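Local coordinates for glycoprotein (Chandipura virus, PDB 5MDM) that probably attaches the virus to host receptors and, when endosomal acidity changes its conformation, drives fusion of the viral and endosomal membranes, at residues A[334-346]-A[383-397]. Numbering follows the deposited sequence.
Sequences VRMWIDGPVLKEP and GYKFPWHLIGMGIVD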
loop_
_atom_site.group_PDB
_atom_site.type_symbol
_atom_site.label_atom_id
_atom_site.label_comp_id
_atom_site.label_asym_id
_atom_site.label_seq_id
_atom_site.Cartn_x
_atom_site.Cartn_y
_atom_site.Cartn_z
ATOM N N VAL A 334 -15.634 23.554 -12.711
ATOM C CA VAL A 334 -14.310 23.432 -13.293
ATOM C C VAL A 334 -13.351 22.926 -12.228
ATOM O O VAL A 334 -13.636 23.015 -11.030
ATOM C CB VAL A 334 -13.804 24.768 -13.829
ATOM C CG1 VAL A 334 -14.739 25.295 -14.906
ATOM C CG2 VAL A 334 -13.675 25.763 -12.695
ATOM N N ARG A 335 -12.222 22.385 -12.667
ATOM C CA ARG A 335 -11.236 21.857 -11.740
ATOM C C ARG A 335 -10.377 22.984 -11.189
ATOM O O ARG A 335 -9.840 23.801 -11.938
ATOM C CB ARG A 335 -10.365 20.803 -12.424
ATOM C CG ARG A 335 -9.201 20.302 -11.593
ATOM C CD ARG A 335 -8.558 19.092 -12.251
ATOM N NE ARG A 335 -9.498 17.975 -12.350
ATOM C CZ ARG A 335 -9.655 17.222 -13.434
ATOM N NH1 ARG A 335 -8.937 17.462 -14.520
ATOM N NH2 ARG A 335 -10.532 16.228 -13.431
ATOM N N MET A 336 -10.269 23.034 -9.868
ATOM C CA MET A 336 -9.423 24.013 -9.204
ATOM C C MET A 336 -8.524 23.312 -8.202
ATOM O O MET A 336 -8.871 22.253 -7.682
ATOM C CB MET A 336 -10.272 25.045 -8.466
ATOM C CG MET A 336 -11.223 25.807 -9.342
ATOM S SD MET A 336 -12.165 26.991 -8.378
ATOM C CE MET A 336 -13.134 27.785 -9.662
ATOM N N TRP A 337 -7.371 23.906 -7.928
ATOM C CA TRP A 337 -6.515 23.415 -6.858
ATOM C C TRP A 337 -6.546 24.363 -5.666
ATOM O O TRP A 337 -6.346 25.568 -5.813
ATOM C CB TRP A 337 -5.088 23.201 -7.357
ATOM C CG TRP A 337 -4.985 22.031 -8.271
ATOM C CD1 TRP A 337 -4.604 20.761 -7.944
ATOM C CD2 TRP A 337 -5.294 22.010 -9.667
ATOM N NE1 TRP A 337 -4.644 19.954 -9.055
ATOM C CE2 TRP A 337 -5.068 20.697 -10.126
ATOM C CE3 TRP A 337 -5.741 22.974 -10.574
ATOM C CZ2 TRP A 337 -5.271 20.327 -11.451
ATOM C CZ3 TRP A 337 -5.942 22.603 -11.889
ATOM C CH2 TRP A 337 -5.705 21.294 -12.315
ATOM N N ILE A 338 -6.817 23.812 -4.490
ATOM C CA ILE A 338 -6.861 24.611 -3.273
ATOM C C ILE A 338 -5.721 24.226 -2.337
ATOM O O ILE A 338 -5.158 23.135 -2.452
ATOM C CB ILE A 338 -8.204 24.468 -2.551
ATOM C CG1 ILE A 338 -8.483 23.001 -2.230
ATOM C CG2 ILE A 338 -9.320 25.058 -3.397
ATOM C CD1 ILE A 338 -9.799 22.779 -1.530
ATOM N N ASP A 339 -5.387 25.125 -1.413
ATOM C CA ASP A 339 -4.213 24.951 -0.560
ATOM C C ASP A 339 -4.420 23.952 0.580
ATOM O O ASP A 339 -3.454 23.444 1.145
ATOM C CB ASP A 339 -3.734 26.298 -0.010
ATOM C CG ASP A 339 -3.252 27.236 -1.104
ATOM O OD1 ASP A 339 -3.837 27.215 -2.206
ATOM O OD2 ASP A 339 -2.287 27.993 -0.865
ATOM N N GLY A 340 -5.676 23.667 0.907
ATOM C CA GLY A 340 -5.992 22.716 1.960
ATOM C C GLY A 340 -7.484 22.623 2.207
ATOM O O GLY A 340 -8.244 23.463 1.726
ATOM N N PRO A 341 -7.919 21.602 2.965
ATOM C CA PRO A 341 -9.345 21.390 3.254
ATOM C C PRO A 341 -9.946 22.562 4.007
ATOM O O PRO A 341 -11.147 22.807 3.916
ATOM C CB PRO A 341 -9.352 20.130 4.126
ATOM C CG PRO A 341 -7.969 20.022 4.663
ATOM C CD PRO A 341 -7.071 20.587 3.608
ATOM N N VAL A 342 -9.106 23.277 4.746
ATOM C CA VAL A 342 -9.514 24.513 5.395
ATOM C C VAL A 342 -8.578 25.637 4.948
ATOM O O VAL A 342 -7.363 25.453 4.903
ATOM C CB VAL A 342 -9.532 24.358 6.931
ATOM C CG1 VAL A 342 -8.373 23.478 7.394
ATOM C CG2 VAL A 342 -9.527 25.722 7.620
ATOM N N LEU A 343 -9.148 26.789 4.598
ATOM C CA LEU A 343 -8.384 27.871 3.978
ATOM C C LEU A 343 -8.516 29.192 4.724
ATOM O O LEU A 343 -9.501 29.420 5.422
ATOM C CB LEU A 343 -8.852 28.073 2.536
ATOM C CG LEU A 343 -8.810 26.860 1.607
ATOM C CD1 LEU A 343 -9.667 27.114 0.372
ATOM C CD2 LEU A 343 -7.373 26.541 1.216
ATOM N N LYS A 344 -7.527 30.069 4.556
ATOM C CA LYS A 344 -7.574 31.406 5.153
ATOM C C LYS A 344 -8.437 32.362 4.330
ATOM O O LYS A 344 -9.285 33.068 4.872
ATOM C CB LYS A 344 -6.166 31.989 5.312
ATOM C CG LYS A 344 -5.307 31.306 6.365
ATOM C CD LYS A 344 -4.296 32.280 6.961
ATOM C CE LYS A 344 -5.000 33.400 7.731
ATOM N NZ LYS A 344 -4.075 34.492 8.144
ATOM N N GLU A 345 -8.206 32.383 3.022
ATOM C CA GLU A 345 -8.987 33.201 2.100
ATOM C C GLU A 345 -9.696 32.294 1.089
ATOM O O GLU A 345 -9.187 31.219 0.758
ATOM C CB GLU A 345 -8.080 34.210 1.390
ATOM C CG GLU A 345 -7.414 35.205 2.328
ATOM C CD GLU A 345 -6.587 36.246 1.593
ATOM O OE1 GLU A 345 -6.129 37.211 2.242
ATOM O OE2 GLU A 345 -6.396 36.100 0.366
ATOM N N PRO A 346 -10.872 32.719 0.590
ATOM C CA PRO A 346 -11.658 31.854 -0.300
ATOM C C PRO A 346 -11.082 31.827 -1.714
ATOM O O PRO A 346 -11.787 32.136 -2.677
ATOM C CB PRO A 346 -13.027 32.531 -0.304
ATOM C CG PRO A 346 -12.705 33.976 -0.155
ATOM C CD PRO A 346 -11.484 34.052 0.734
ATOM N N GLY A 383 -11.710 29.784 9.401
ATOM C CA GLY A 383 -11.372 29.860 7.992
ATOM C C GLY A 383 -12.496 29.413 7.074
ATOM O O GLY A 383 -13.673 29.460 7.437
ATOM N N TYR A 384 -12.125 28.984 5.872
ATOM C CA TYR A 384 -13.089 28.479 4.907
ATOM C C TYR A 384 -12.960 26.967 4.799
ATOM O O TYR A 384 -11.874 26.446 4.544
ATOM C CB TYR A 384 -12.879 29.142 3.546
ATOM C CG TYR A 384 -13.101 30.636 3.572
ATOM C CD1 TYR A 384 -12.053 31.512 3.825
ATOM C CD2 TYR A 384 -14.362 31.173 3.354
ATOM C CE1 TYR A 384 -12.256 32.880 3.856
ATOM C CE2 TYR A 384 -14.575 32.538 3.378
ATOM C CZ TYR A 384 -13.520 33.390 3.630
ATOM O OH TYR A 384 -13.732 34.753 3.656
ATOM N N LYS A 385 -14.073 26.266 4.999
ATOM C CA LYS A 385 -14.058 24.807 5.081
ATOM C C LYS A 385 -14.800 24.100 3.942
ATOM O O LYS A 385 -15.972 24.392 3.651
ATOM C CB LYS A 385 -14.610 24.340 6.432
ATOM C CG LYS A 385 -13.880 24.916 7.638
ATOM C CD LYS A 385 -14.413 24.330 8.943
ATOM C CE LYS A 385 -13.658 24.862 10.156
ATOM N NZ LYS A 385 -13.873 26.322 10.368
ATOM N N PHE A 386 -14.082 23.179 3.302
ATOM C CA PHE A 386 -14.656 22.226 2.362
ATOM C C PHE A 386 -14.768 20.892 3.080
ATOM O O PHE A 386 -13.908 20.549 3.896
ATOM C CB PHE A 386 -13.747 22.037 1.142
ATOM C CG PHE A 386 -13.774 23.180 0.165
ATOM C CD1 PHE A 386 -14.791 23.285 -0.770
ATOM C CD2 PHE A 386 -12.768 24.136 0.165
ATOM C CE1 PHE A 386 -14.815 24.332 -1.679
ATOM C CE2 PHE A 386 -12.786 25.184 -0.739
ATOM C CZ PHE A 386 -13.812 25.282 -1.661
ATOM N N PRO A 387 -15.826 20.128 2.782
ATOM C CA PRO A 387 -15.923 18.747 3.261
ATOM C C PRO A 387 -14.879 17.897 2.549
ATOM O O PRO A 387 -14.709 18.027 1.337
ATOM C CB PRO A 387 -17.323 18.334 2.825
ATOM C CG PRO A 387 -17.602 19.191 1.650
ATOM C CD PRO A 387 -16.980 20.507 1.953
ATOM N N TRP A 388 -14.191 17.036 3.288
ATOM C CA TRP A 388 -13.037 16.325 2.754
ATOM C C TRP A 388 -13.325 15.486 1.514
ATOM O O TRP A 388 -12.426 15.214 0.717
ATOM C CB TRP A 388 -12.408 15.446 3.835
ATOM C CG TRP A 388 -11.160 14.770 3.373
ATOM C CD1 TRP A 388 -10.951 13.429 3.241
ATOM C CD2 TRP A 388 -9.951 15.408 2.956
ATOM N NE1 TRP A 388 -9.681 13.192 2.779
ATOM C CE2 TRP A 388 -9.045 14.392 2.594
ATOM C CE3 TRP A 388 -9.541 16.745 2.862
ATOM C CZ2 TRP A 388 -7.758 14.667 2.141
ATOM C CZ3 TRP A 388 -8.265 17.017 2.415
ATOM C CH2 TRP A 388 -7.390 15.985 2.057
ATOM N N HIS A 389 -14.576 15.078 1.343
ATOM C CA HIS A 389 -14.914 14.158 0.264
ATOM C C HIS A 389 -14.977 14.841 -1.092
ATOM O O HIS A 389 -14.894 14.176 -2.122
ATOM C CB HIS A 389 -16.226 13.436 0.555
ATOM C CG HIS A 389 -17.441 14.292 0.391
ATOM N ND1 HIS A 389 -18.198 14.294 -0.761
ATOM C CD2 HIS A 389 -18.042 15.161 1.237
ATOM C CE1 HIS A 389 -19.209 15.132 -0.619
ATOM N NE2 HIS A 389 -19.137 15.673 0.583
ATOM N N LEU A 390 -15.120 16.163 -1.090
ATOM C CA LEU A 390 -15.155 16.931 -2.327
ATOM C C LEU A 390 -13.753 17.135 -2.872
ATOM O O LEU A 390 -13.568 17.563 -4.013
ATOM C CB LEU A 390 -15.819 18.286 -2.101
ATOM C CG LEU A 390 -17.330 18.254 -1.907
ATOM C CD1 LEU A 390 -17.881 19.661 -1.948
ATOM C CD2 LEU A 390 -17.994 17.378 -2.958
ATOM N N ILE A 391 -12.769 16.819 -2.041
ATOM C CA ILE A 391 -11.371 17.016 -2.384
ATOM C C ILE A 391 -10.740 15.728 -2.891
ATOM O O ILE A 391 -10.966 14.652 -2.337
ATOM C CB ILE A 391 -10.587 17.502 -1.163
ATOM C CG1 ILE A 391 -11.268 18.733 -0.575
ATOM C CG2 ILE A 391 -9.138 17.777 -1.524
ATOM C CD1 ILE A 391 -10.552 19.312 0.603
ATOM N N GLY A 392 -9.948 15.847 -3.948
ATOM C CA GLY A 392 -9.215 14.720 -4.481
ATOM C C GLY A 392 -7.725 14.994 -4.519
ATOM O O GLY A 392 -7.286 16.149 -4.518
ATOM N N MET A 393 -6.945 13.920 -4.561
ATOM C CA MET A 393 -5.492 14.019 -4.572
ATOM C C MET A 393 -4.860 12.813 -5.267
ATOM O O MET A 393 -5.365 11.694 -5.176
ATOM C CB MET A 393 -4.988 14.119 -3.135
ATOM C CG MET A 393 -5.830 13.298 -2.171
ATOM S SD MET A 393 -5.395 13.569 -0.453
ATOM C CE MET A 393 -3.675 13.093 -0.506
ATOM N N GLY A 394 -3.757 13.048 -5.966
ATOM C CA GLY A 394 -2.978 11.968 -6.541
ATOM C C GLY A 394 -3.607 11.270 -7.730
ATOM O O GLY A 394 -3.103 10.241 -8.181
ATOM N N ILE A 395 -4.699 11.821 -8.247
ATOM C CA ILE A 395 -5.338 11.247 -9.431
ATOM C C ILE A 395 -5.217 12.149 -10.666
ATOM O O ILE A 395 -4.612 11.759 -11.667
ATOM C CB ILE A 395 -6.827 10.901 -9.187
ATOM C CG1 ILE A 395 -6.994 10.108 -7.890
ATOM C CG2 ILE A 395 -7.388 10.112 -10.352
ATOM C CD1 ILE A 395 -6.181 8.840 -7.834
ATOM N N VAL A 396 -5.779 13.352 -10.591
ATOM C CA VAL A 396 -5.844 14.227 -11.759
ATOM C C VAL A 396 -4.610 15.107 -11.950
ATOM O O VAL A 396 -4.546 15.899 -12.893
ATOM C CB VAL A 396 -7.082 15.129 -11.714
ATOM C CG1 VAL A 396 -8.321 14.292 -11.488
ATOM C CG2 VAL A 396 -6.931 16.175 -10.625
ATOM N N ASP A 397 -3.638 14.975 -11.053
ATOM C CA ASP A 397 -2.358 15.671 -11.194
ATOM C C ASP A 397 -1.209 14.779 -10.731
ATOM O O ASP A 397 -1.430 13.741 -10.106
ATOM C CB ASP A 397 -2.355 17.001 -10.431
ATOM C CG ASP A 397 -2.749 16.847 -8.972
ATOM O OD1 ASP A 397 -1.987 16.220 -8.208
ATOM O OD2 ASP A 397 -3.818 17.363 -8.583
#
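Pro346 covers one face of the Tyr384 ring: its CB lies 4.0 Å from the ring centroid and only 8° off the ring normal, which defines a CH-pi contact. The ring edge meets the backbone carbonyl of Lys344. The backbone of Tyr384 forms an antiparallel hydrogen-bonded pair with Leu343, whose N and O lie 2.7 Å from Tyr384 O and N respectively. Two residues further along, Phe386 N donates to Pro341 O at 3.0 Å with an N-H...O angle of 172°, one more backbone bond beyond the two paired residues.

Phe386 then turns its ring edge to Leu343, CE2 to CD1 3.8 Å, while Ile338 CD1 approaches the same ring obliquely. Trp388 lies alongside Pro341, pointing the same way, its CG swung opposite the backbone N, bringing CE3 to 3.6 Å from Pro341 CB at the indole edge; Ile391 CD1 packs against the same proline.

At the far end, Trp337 NE1 donates to Asp397 OD2 at 2.8 Å. The acceptor lies in the indole plane, yet the donor sits 38° above the carboxylate plane. Val396 CB covers one guanidinium face of Arg335, whose NH1 and NH2 bond to the carbonyls of His211 and Ser210.

The contact thus joins strand 325-338 and edge strand 342-343 to strand 383-385 and the following loop; residues 383-393 fall within a region assigned to trimerization by similarity. Strand 2-7 pairs with 325-338 and touches Phe386 through Ile4, helix 302-306 packs on Pro387, and Pro341 of the second subunit meets Trp388.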